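Local structure of lysine cyclodeaminase (Streptomyces pristinaespiralis, 5YU3) at residues P47-L52 and D300-A305; H73-T78 and E307-M312; A110-V115 and E313-A318. The protein probably catalyses the NAD-dependent cyclisation of L-lysine with loss of ammonia, and also recognises L-ornithine and L-2,4-diaminobutyric acid. All coordinates share one frame; numbering follows the deposited sequence.

The first segments of interactions 1, 2 and 3 come in order along the chain and lie on or just before strands 50-54, 73-81 and 108-113 of one mixed sheet. Their partners then follow one another from D300 to A318: the loop after strand 297-300 of the parallel, Rossmann-type sheet, and then two successive pieces of helix 305-321. The chain thus returns from the NAD-binding part and runs over the mixed sheet, which brings the amino-acid pocket between the two sheets. Centres of interactions 1 and 2 lie about 12 Å apart, those of 2 and 3 about 9 Å. Interactions 1 and 2 both touch the bound proline; 3 continues from 2 through M312, which packs on M112.

Interaction 1 of 3, residues P47-L52 and D300-A305; sequences PLRGGL and DSTGFA. With NA (sodium ion), chain E; NAD (nicotinamide-adenine-dinucleotide), chain F; PRO (proline), chain G.
The guanidinium of R49 meets T302 O at its edge, with the carbonyl oxygen only 3° out of the guanidinium plane, while the ring nitrogen of the bound proline lies over one face and G303 O approaches obliquely, 2.9 Å from R49 NH1. The grip on T302 is end-on: NH1 and NH2 of R49 each donate to T302 O at 3.0 Å. Both nitrogens come from the same face of the carbonyl, above its plane rather than along a lone pair, and the N-H bonds are bent to a similar degree. Proline N adds a weak bond to T302 O at 3.5 Å. Beyond its first torsion (chi1 61°) the R49 chain runs extended from CG to NE, which carries the guanidinium across to the loop. Salt bridges from NE to E63 and from NH2 to E264 further fix its rotation, while D256 accepts from T302 OG1 and G303 N.

G303 has a positive phi and lies against two ligands; a CB there would clash with proline OXT. Just upstream, S301 OG accepts from the carboxamide N7N of NAD at 3.2 Å. The sodium ion is bound by D300 OD1 at 2.8 Å and S301 O at 2.7 Å, and A232 O and G234 O supply the other two protein oxygens.

If R49 were replaced by a methionine, T302 O would probably lose both of its arginine donors and E63 and E264 would be left without their cationic mate. With NH1 also 3.5 Å from proline OXT, the positive group would probably favour the carboxylate of a bound amino acid, and the short run from D300 to G303 ties sodium, nicotinamide and amino-acid sites together.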
loop_
_atom_site.group_PDB
_atom_site.type_symbol
_atom_site.label_atom_id
_atom_site.label_comp_id
_atom_site.label_asym_id
_atom_site.label_seq_id
_atom_site.Cartn_x
_atom_site.Cartn_y
_atom_site.Cartn_z
ATOM N N PRO A 47 -6.887 -10.416 0.549
ATOM C CA PRO A 47 -6.249 -10.578 1.857
ATOM C C PRO A 47 -6.701 -9.482 2.807
ATOM O O PRO A 47 -7.230 -8.447 2.395
ATOM C CB PRO A 47 -4.756 -10.471 1.544
ATOM C CG PRO A 47 -4.748 -9.793 0.084
ATOM C CD PRO A 47 -5.838 -10.205 -0.512
ATOM N N LEU A 48 -6.505 -9.727 4.101
ATOM C CA LEU A 48 -6.801 -8.709 5.101
ATOM C C LEU A 48 -6.068 -7.422 4.765
ATOM O O LEU A 48 -4.899 -7.441 4.379
ATOM C CB LEU A 48 -6.374 -9.176 6.496
ATOM C CG LEU A 48 -7.175 -10.247 7.224
ATOM C CD1 LEU A 48 -6.524 -10.533 8.580
ATOM C CD2 LEU A 48 -8.603 -9.789 7.399
ATOM N N ARG A 49 -6.756 -6.295 4.911
ATOM C CA ARG A 49 -6.064 -5.035 4.725
ATOM C C ARG A 49 -5.178 -4.735 5.934
ATOM O O ARG A 49 -5.224 -5.418 6.964
ATOM C CB ARG A 49 -7.067 -3.903 4.493
ATOM C CG ARG A 49 -8.028 -3.683 5.639
ATOM C CD ARG A 49 -8.887 -2.440 5.413
ATOM N NE ARG A 49 -9.981 -2.352 6.380
ATOM C CZ ARG A 49 -11.271 -2.339 6.053
ATOM N NH1 ARG A 49 -11.629 -2.390 4.782
ATOM N NH2 ARG A 49 -12.204 -2.264 7.001
ATOM N N GLY A 50 -4.354 -3.692 5.804
ATOM C CA GLY A 50 -3.554 -3.216 6.911
ATOM C C GLY A 50 -3.685 -1.710 7.042
ATOM O O GLY A 50 -4.208 -1.034 6.149
ATOM N N GLY A 51 -3.209 -1.189 8.168
ATOM C CA GLY A 51 -3.344 0.242 8.374
ATOM C C GLY A 51 -2.488 0.764 9.506
ATOM O O GLY A 51 -1.902 0.005 10.286
ATOM N N LEU A 52 -2.433 2.093 9.572
ATOM C CA LEU A 52 -1.709 2.843 10.593
ATOM C C LEU A 52 -2.701 3.714 11.347
ATOM O O LEU A 52 -3.349 4.574 10.742
ATOM C CB LEU A 52 -0.629 3.732 9.961
ATOM C CG LEU A 52 0.531 3.068 9.214
ATOM C CD1 LEU A 52 1.126 4.015 8.178
ATOM C CD2 LEU A 52 1.593 2.633 10.197
ATOM N N ASP A 300 -22.826 -7.162 7.797
ATOM C CA ASP A 300 -21.657 -6.563 8.436
ATOM C C ASP A 300 -20.667 -6.175 7.344
ATOM O O ASP A 300 -19.942 -7.024 6.819
ATOM C CB ASP A 300 -21.031 -7.539 9.427
ATOM C CG ASP A 300 -20.014 -6.874 10.329
ATOM O OD1 ASP A 300 -19.950 -5.623 10.343
ATOM O OD2 ASP A 300 -19.292 -7.600 11.055
ATOM N N SER A 301 -20.646 -4.885 7.003
ATOM C CA SER A 301 -19.863 -4.359 5.890
ATOM C C SER A 301 -18.590 -3.723 6.432
ATOM O O SER A 301 -18.643 -2.854 7.315
ATOM C CB SER A 301 -20.679 -3.338 5.090
ATOM O OG SER A 301 -19.944 -2.832 3.980
ATOM N N THR A 302 -17.445 -4.171 5.920
ATOM C CA THR A 302 -16.162 -3.563 6.233
ATOM C C THR A 302 -15.455 -3.011 5.011
ATOM O O THR A 302 -14.567 -2.161 5.169
ATOM C CB THR A 302 -15.226 -4.576 6.920
ATOM O OG1 THR A 302 -14.951 -5.661 6.022
ATOM C CG2 THR A 302 -15.879 -5.111 8.193
ATOM N N GLY A 303 -15.840 -3.449 3.810
ATOM C CA GLY A 303 -15.189 -3.045 2.574
ATOM C C GLY A 303 -13.977 -3.912 2.308
ATOM O O GLY A 303 -13.214 -4.208 3.231
ATOM N N PHE A 304 -13.792 -4.360 1.073
ATOM C CA PHE A 304 -12.564 -5.072 0.775
ATOM C C PHE A 304 -12.150 -4.766 -0.657
ATOM O O PHE A 304 -12.957 -4.334 -1.491
ATOM C CB PHE A 304 -12.676 -6.593 1.072
ATOM C CG PHE A 304 -13.696 -7.343 0.254
ATOM C CD1 PHE A 304 -15.064 -7.209 0.502
ATOM C CD2 PHE A 304 -13.285 -8.250 -0.714
ATOM C CE1 PHE A 304 -15.995 -7.926 -0.233
ATOM C CE2 PHE A 304 -14.214 -8.977 -1.459
ATOM C CZ PHE A 304 -15.574 -8.815 -1.213
ATOM N N ALA A 305 -10.856 -4.969 -0.917
ATOM C CA ALA A 305 -10.223 -4.399 -2.103
ATOM C C ALA A 305 -10.820 -4.919 -3.408
ATOM O O ALA A 305 -10.794 -4.206 -4.417
ATOM C CB ALA A 305 -8.717 -4.672 -2.048
HETATM NA NA NA E . -19.402 -2.904 9.911
HETATM P PA NAD F . -18.613 11.172 7.477
HETATM O O1A NAD F . -17.698 11.875 8.429
HETATM O O2A NAD F . -18.950 11.809 6.143
HETATM O O5B NAD F . -20.025 10.945 8.215
HETATM C C5B NAD F . -20.071 10.275 9.481
HETATM C C4B NAD F . -21.245 10.875 10.242
HETATM O O4B NAD F . -21.457 10.129 11.443
HETATM C C3B NAD F . -20.960 12.314 10.681
HETATM O O3B NAD F . -21.951 13.207 10.125
HETATM C C2B NAD F . -21.052 12.259 12.197
HETATM O O2B NAD F . -21.632 13.420 12.786
HETATM C C1B NAD F . -21.944 11.056 12.407
HETATM N N9A NAD F . -21.890 10.416 13.739
HETATM C C8A NAD F . -20.823 10.253 14.555
HETATM N N7A NAD F . -21.195 9.584 15.693
HETATM C C5A NAD F . -22.518 9.317 15.585
HETATM C C6A NAD F . -23.555 8.657 16.400
HETATM N N6A NAD F . -23.252 8.111 17.601
HETATM N N1A NAD F . -24.807 8.593 15.892
HETATM C C2A NAD F . -25.153 9.119 14.703
HETATM N N3A NAD F . -24.267 9.749 13.913
HETATM C C4A NAD F . -22.966 9.868 14.297
HETATM O O3 NAD F . -17.985 9.695 7.219
HETATM P PN NAD F . -18.464 8.611 6.145
HETATM O O1N NAD F . -19.965 8.704 6.001
HETATM O O2N NAD F . -17.572 8.736 4.928
HETATM O O5D NAD F . -18.060 7.224 6.864
HETATM C C5D NAD F . -18.843 6.722 7.948
HETATM C C4D NAD F . -18.288 5.361 8.367
HETATM O O4D NAD F . -18.321 4.460 7.261
HETATM C C3D NAD F . -16.832 5.445 8.792
HETATM O O3D NAD F . -16.617 4.526 9.886
HETATM C C2D NAD F . -16.087 4.925 7.583
HETATM O O2D NAD F . -14.770 4.451 7.893
HETATM C C1D NAD F . -17.042 3.834 7.143
HETATM N N1N NAD F . -16.854 3.356 5.779
HETATM C C2N NAD F . -17.122 2.067 5.529
HETATM C C3N NAD F . -16.964 1.537 4.256
HETATM C C7N NAD F . -17.293 0.099 4.028
HETATM O O7N NAD F . -16.952 -0.449 3.000
HETATM N N7N NAD F . -18.008 -0.546 4.965
HETATM C C4N NAD F . -16.557 2.366 3.206
HETATM C C5N NAD F . -16.316 3.708 3.494
HETATM C C6N NAD F . -16.480 4.191 4.794
HETATM N N PRO G . -13.153 1.015 5.304
HETATM C CA PRO G . -13.024 1.968 4.078
HETATM C C PRO G . -12.868 1.146 2.768
HETATM O O PRO G . -12.427 1.815 1.816
HETATM C CB PRO G . -11.997 2.674 4.366
HETATM C CG PRO G . -12.116 2.869 5.965
HETATM C CD PRO G . -12.984 2.005 6.385
HETATM O OXT PRO G . -13.199 -0.086 2.641
#

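Interaction 2 of 3, residues H73-T78 and E307-M312; sequences HITLKT and EDALAM. With PRO (proline), chain G.
A buried salt bridge between K77 and D308, backed by a close threonine-alanine contact, joins strand 73-81 of the mixed sheet to helix 305-321 at the wall of the proline pocket. K77 NZ donates to D308 OD1 at 2.7 Å, meeting it from above the carboxylate plane, 38° out, and the two side chains cross at about a right angle. The lysine leaves the strand with CG anti to the backbone N (chi1 -178°) and bends at chi3 (90°), which turns the ammonium to lie between the aspartate and the ligand. There NZ also donates to proline O at 2.6 Å and is hydrogen-bonded to T118 OG1, so three bonds hold it. D308 OD1 is shared in turn with R121 NE, and R121 NH2 binds the proline as well, so K77 and R121 both bind the ligand while sharing D308 OD1.

Two residues earlier on the strand, T75 lies against A309. Its OG1 comes within 3.3 Å of A309 CB, while CG2 lies alongside the same methyl at 4.0 Å; the small alanine lets the helix come close to the strand, the CA atoms of T75 and A309 being 5.8 Å apart.

V98 of strand 94-102 flanks T75 and K77, M65 of strand 60-69 and L117 of helix 115-133 pack on D308, and I74 and L76, pointing away from the helix, pack on the second subunit.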
loop_
_atom_site.group_PDB
_atom_site.type_symbol
_atom_site.label_atom_id
_atom_site.label_comp_id
_atom_site.label_asym_id
_atom_site.label_seq_id
_atom_site.Cartn_x
_atom_site.Cartn_y
_atom_site.Cartn_z
ATOM N N HIS A 73 -3.506 -8.142 -13.178
ATOM C CA HIS A 73 -3.117 -6.890 -12.548
ATOM C C HIS A 73 -3.325 -6.987 -11.047
ATOM O O HIS A 73 -3.966 -7.911 -10.537
ATOM C CB HIS A 73 -3.912 -5.713 -13.124
ATOM C CG HIS A 73 -5.391 -5.930 -13.106
ATOM N ND1 HIS A 73 -6.131 -6.109 -14.254
ATOM C CD2 HIS A 73 -6.265 -6.015 -12.077
ATOM C CE1 HIS A 73 -7.400 -6.285 -13.935
ATOM N NE2 HIS A 73 -7.507 -6.239 -12.620
ATOM N N ILE A 74 -2.762 -6.009 -10.346
ATOM C CA ILE A 74 -2.929 -5.849 -8.909
ATOM C C ILE A 74 -3.565 -4.490 -8.672
ATOM O O ILE A 74 -3.123 -3.486 -9.243
ATOM C CB ILE A 74 -1.589 -5.957 -8.153
ATOM C CG1 ILE A 74 -0.916 -7.306 -8.429
ATOM C CG2 ILE A 74 -1.814 -5.733 -6.649
ATOM C CD1 ILE A 74 0.476 -7.424 -7.850
ATOM N N THR A 75 -4.610 -4.458 -7.853
ATOM C CA THR A 75 -5.231 -3.207 -7.445
ATOM C C THR A 75 -4.776 -2.873 -6.036
ATOM O O THR A 75 -4.705 -3.757 -5.183
ATOM C CB THR A 75 -6.763 -3.317 -7.484
ATOM O OG1 THR A 75 -7.177 -3.580 -8.827
ATOM C CG2 THR A 75 -7.415 -2.026 -6.992
ATOM N N LEU A 76 -4.453 -1.606 -5.788
ATOM C CA LEU A 76 -4.185 -1.151 -4.427
ATOM C C LEU A 76 -4.990 0.107 -4.149
ATOM O O LEU A 76 -4.801 1.126 -4.821
ATOM C CB LEU A 76 -2.690 -0.883 -4.199
ATOM C CG LEU A 76 -2.310 -0.588 -2.734
ATOM C CD1 LEU A 76 -2.307 -1.858 -1.879
ATOM C CD2 LEU A 76 -0.971 0.124 -2.620
ATOM N N LYS A 77 -5.860 0.064 -3.142
ATOM C CA LYS A 77 -6.475 1.290 -2.666
ATOM C C LYS A 77 -5.778 1.750 -1.397
ATOM O O LYS A 77 -5.532 0.952 -0.480
ATOM C CB LYS A 77 -7.981 1.149 -2.422
ATOM C CG LYS A 77 -8.573 2.495 -1.964
ATOM C CD LYS A 77 -10.101 2.545 -2.021
ATOM C CE LYS A 77 -10.712 2.087 -0.704
ATOM N NZ LYS A 77 -12.191 1.986 -0.802
ATOM N N THR A 78 -5.429 3.031 -1.369
ATOM C CA THR A 78 -4.892 3.694 -0.195
ATOM C C THR A 78 -5.944 4.692 0.252
ATOM O O THR A 78 -6.417 5.499 -0.558
ATOM C CB THR A 78 -3.571 4.403 -0.510
ATOM O OG1 THR A 78 -3.705 5.117 -1.747
ATOM C CG2 THR A 78 -2.439 3.393 -0.646
ATOM N N GLU A 307 -13.843 -5.132 -4.133
ATOM C CA GLU A 307 -14.905 -4.203 -4.512
ATOM C C GLU A 307 -14.329 -2.977 -5.204
ATOM O O GLU A 307 -14.911 -2.469 -6.168
ATOM C CB GLU A 307 -15.712 -3.779 -3.291
ATOM C CG GLU A 307 -16.327 -4.952 -2.517
ATOM C CD GLU A 307 -17.001 -4.523 -1.222
ATOM O OE1 GLU A 307 -16.549 -3.542 -0.603
ATOM O OE2 GLU A 307 -17.995 -5.176 -0.821
ATOM N N ASP A 308 -13.186 -2.492 -4.723
ATOM C CA ASP A 308 -12.542 -1.340 -5.343
ATOM C C ASP A 308 -11.999 -1.679 -6.725
ATOM O O ASP A 308 -12.074 -0.855 -7.645
ATOM C CB ASP A 308 -11.436 -0.830 -4.429
ATOM C CG ASP A 308 -11.958 -0.468 -3.068
ATOM O OD1 ASP A 308 -12.763 0.482 -3.008
ATOM O OD2 ASP A 308 -11.590 -1.124 -2.064
ATOM N N ALA A 309 -11.441 -2.883 -6.888
ATOM C CA ALA A 309 -10.968 -3.301 -8.204
ATOM C C ALA A 309 -12.117 -3.385 -9.200
ATOM O O ALA A 309 -11.965 -3.014 -10.373
ATOM C CB ALA A 309 -10.251 -4.652 -8.104
ATOM N N LEU A 310 -13.278 -3.870 -8.753
ATOM C CA LEU A 310 -14.420 -3.997 -9.653
ATOM C C LEU A 310 -14.978 -2.634 -10.031
ATOM O O LEU A 310 -15.291 -2.389 -11.204
ATOM C CB LEU A 310 -15.515 -4.846 -9.009
ATOM C CG LEU A 310 -15.268 -6.346 -8.938
ATOM C CD1 LEU A 310 -16.448 -6.991 -8.240
ATOM C CD2 LEU A 310 -15.077 -6.925 -10.335
ATOM N N ALA A 311 -15.125 -1.738 -9.053
ATOM C CA ALA A 311 -15.601 -0.395 -9.377
ATOM C C ALA A 311 -14.597 0.349 -10.249
ATOM O O ALA A 311 -14.986 1.107 -11.148
ATOM C CB ALA A 311 -15.887 0.390 -8.103
ATOM N N MET A 312 -13.300 0.156 -9.994
ATOM C CA MET A 312 -12.299 0.779 -10.861
ATOM C C MET A 312 -12.443 0.287 -12.293
ATOM O O MET A 312 -12.367 1.081 -13.243
ATOM C CB MET A 312 -10.884 0.506 -10.338
ATOM C CG MET A 312 -9.781 1.116 -11.216
ATOM S SD MET A 312 -8.261 1.383 -10.271
ATOM C CE MET A 312 -7.222 2.268 -11.449
HETATM N N PRO G . -13.153 1.015 5.304
HETATM C CA PRO G . -13.024 1.968 4.078
HETATM C C PRO G . -12.868 1.146 2.768
HETATM O O PRO G . -12.427 1.815 1.816
HETATM C CB PRO G . -11.997 2.674 4.366
HETATM C CG PRO G . -12.116 2.869 5.965
HETATM C CD PRO G . -12.984 2.005 6.385
HETATM O OXT PRO G . -13.199 -0.086 2.641
#

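Interaction 3 of 3, residues A110-V115 and E313-A318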
loop_
_atom_site.group_PDB
_atom_site.type_symbol
_atom_site.label_atom_id
_atom_site.label_comp_id
_atom_site.label_asym_id
_atom_site.label_seq_id
_atom_site.Cartn_x
_atom_site.Cartn_y
_atom_site.Cartn_z
ATOM N N ALA A 110 -2.332 2.468 -13.964
ATOM C CA ALA A 110 -3.471 3.371 -13.871
ATOM C C ALA A 110 -3.622 3.860 -12.437
ATOM O O ALA A 110 -3.284 3.150 -11.481
ATOM C CB ALA A 110 -4.756 2.687 -14.356
ATOM N N LEU A 111 -4.117 5.091 -12.305
ATOM C CA LEU A 111 -4.278 5.747 -11.011
ATOM C C LEU A 111 -5.487 6.672 -11.071
ATOM O O LEU A 111 -5.611 7.445 -12.024
ATOM C CB LEU A 111 -3.013 6.545 -10.663
ATOM C CG LEU A 111 -3.071 7.415 -9.413
ATOM C CD1 LEU A 111 -3.241 6.535 -8.188
ATOM C CD2 LEU A 111 -1.799 8.247 -9.312
ATOM N N MET A 112 -6.358 6.623 -10.055
ATOM C CA MET A 112 -7.562 7.454 -10.063
ATOM C C MET A 112 -8.005 7.784 -8.644
ATOM O O MET A 112 -7.559 7.176 -7.664
ATOM C CB MET A 112 -8.720 6.764 -10.809
ATOM C CG MET A 112 -9.193 5.467 -10.144
ATOM S SD MET A 112 -10.673 4.772 -10.919
ATOM C CE MET A 112 -11.902 5.968 -10.400
ATOM N N ASP A 113 -8.906 8.767 -8.556
ATOM C CA ASP A 113 -9.565 9.115 -7.299
ATOM C C ASP A 113 -10.214 7.894 -6.661
ATOM O O ASP A 113 -10.767 7.029 -7.350
ATOM C CB ASP A 113 -10.652 10.166 -7.553
ATOM C CG ASP A 113 -11.562 10.359 -6.354
ATOM O OD1 ASP A 113 -11.048 10.782 -5.300
ATOM O OD2 ASP A 113 -12.785 10.102 -6.465
ATOM N N GLY A 114 -10.191 7.854 -5.325
ATOM C CA GLY A 114 -10.898 6.827 -4.582
ATOM C C GLY A 114 -12.077 7.329 -3.765
ATOM O O GLY A 114 -12.814 6.517 -3.195
ATOM N N VAL A 115 -12.288 8.648 -3.701
ATOM C CA VAL A 115 -13.369 9.197 -2.872
ATOM C C VAL A 115 -14.737 8.808 -3.434
ATOM O O VAL A 115 -15.565 8.199 -2.738
ATOM C CB VAL A 115 -13.241 10.726 -2.745
ATOM C CG1 VAL A 115 -14.461 11.299 -2.010
ATOM C CG2 VAL A 115 -11.964 11.106 -2.014
ATOM N N GLU A 313 -12.691 -1.012 -12.471
ATOM C CA GLU A 313 -12.877 -1.537 -13.822
ATOM C C GLU A 313 -14.035 -0.837 -14.523
ATOM O O GLU A 313 -13.964 -0.554 -15.723
ATOM C CB GLU A 313 -13.116 -3.043 -13.773
ATOM C CG GLU A 313 -13.074 -3.733 -15.127
ATOM C CD GLU A 313 -11.680 -3.757 -15.738
ATOM O OE1 GLU A 313 -10.689 -3.599 -14.988
ATOM O OE2 GLU A 313 -11.579 -3.943 -16.972
ATOM N N VAL A 314 -15.113 -0.549 -13.789
ATOM C CA VAL A 314 -16.246 0.145 -14.395
ATOM C C VAL A 314 -15.835 1.541 -14.852
ATOM O O VAL A 314 -16.195 1.981 -15.953
ATOM C CB VAL A 314 -17.431 0.199 -13.414
ATOM C CG1 VAL A 314 -18.515 1.124 -13.964
ATOM C CG2 VAL A 314 -17.973 -1.205 -13.180
ATOM N N PHE A 315 -15.074 2.254 -14.019
ATOM C CA PHE A 315 -14.585 3.575 -14.399
ATOM C C PHE A 315 -13.619 3.502 -15.579
ATOM O O PHE A 315 -13.680 4.334 -16.488
ATOM C CB PHE A 315 -13.903 4.251 -13.210
ATOM C CG PHE A 315 -14.851 4.988 -12.314
ATOM C CD1 PHE A 315 -15.233 6.286 -12.609
ATOM C CD2 PHE A 315 -15.386 4.373 -11.194
ATOM C CE1 PHE A 315 -16.114 6.971 -11.781
ATOM C CE2 PHE A 315 -16.274 5.051 -10.365
ATOM C CZ PHE A 315 -16.638 6.353 -10.665
ATOM N N LEU A 316 -12.695 2.539 -15.568
ATOM C CA LEU A 316 -11.716 2.473 -16.654
ATOM C C LEU A 316 -12.372 2.105 -17.977
ATOM O O LEU A 316 -11.932 2.572 -19.035
ATOM C CB LEU A 316 -10.615 1.467 -16.319
ATOM C CG LEU A 316 -9.726 1.832 -15.135
ATOM C CD1 LEU A 316 -8.586 0.831 -15.010
ATOM C CD2 LEU A 316 -9.201 3.263 -15.253
ATOM N N GLU A 317 -13.407 1.259 -17.947
ATOM C CA GLU A 317 -14.140 0.946 -19.170
ATOM C C GLU A 317 -14.775 2.200 -19.759
ATOM O O GLU A 317 -14.667 2.458 -20.966
ATOM C CB GLU A 317 -15.204 -0.116 -18.890
ATOM C CG GLU A 317 -14.635 -1.514 -18.680
ATOM C CD GLU A 317 -15.692 -2.518 -18.265
ATOM O OE1 GLU A 317 -16.878 -2.146 -18.243
ATOM O OE2 GLU A 317 -15.329 -3.671 -17.951
ATOM N N ALA A 318 -15.444 2.992 -18.917
ATOM C CA ALA A 318 -16.066 4.223 -19.397
ATOM C C ALA A 318 -15.017 5.234 -19.843
ATOM O O ALA A 318 -15.196 5.911 -20.864
ATOM C CB ALA A 318 -16.967 4.820 -18.312
#
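The aromatic part of this contact is M112 against F315. The methyl CE of M112 sits over one face of the F315 ring as a CH-pi contact, 4.0 Å from the ring centroid and displaced toward the rim, so that its nearest ring atom is CG at 3.6 Å. The sulfur takes an oblique place: SD lies 5.2 Å from the F315 centroid, 41° off the ring normal, making this a Met-aromatic contact, and it also rests 4.0 Å from F315 CB. The bend at chi3 of M112 (-71°) folds the methyl back over the ring while the sulfur stays beside the root of the phenylalanine, and the two side chains cross at about a right angle.

The purely aliphatic part is looser. A110 CB and L316 CD1 meet at 4.3 Å, two residues back along the strand and one further along the helix. V11 of helix 8-18 touches both M112 and F315, and L116 and L120 add to the surroundings of the ring.

The polar part lies within one segment. D113 OD1 accepts from V115 N at 2.9 Å in a nearly straight bond (163°), a capping bond at the start of helix 115-133, to which D113 OD2 adds one from L116 N. OD1 also accepts from the backbone N of H332 of the second subunit.

Helix 305-321 thus lies on one face of the mixed sheet through apolar side chains of strand 108-113, while L111, pointing away, meets L111 of the second subunit: a two-layer alpha/beta arrangement consistent with the dimerisation domain of the ornithine cyclodeaminase/mu-crystallin family.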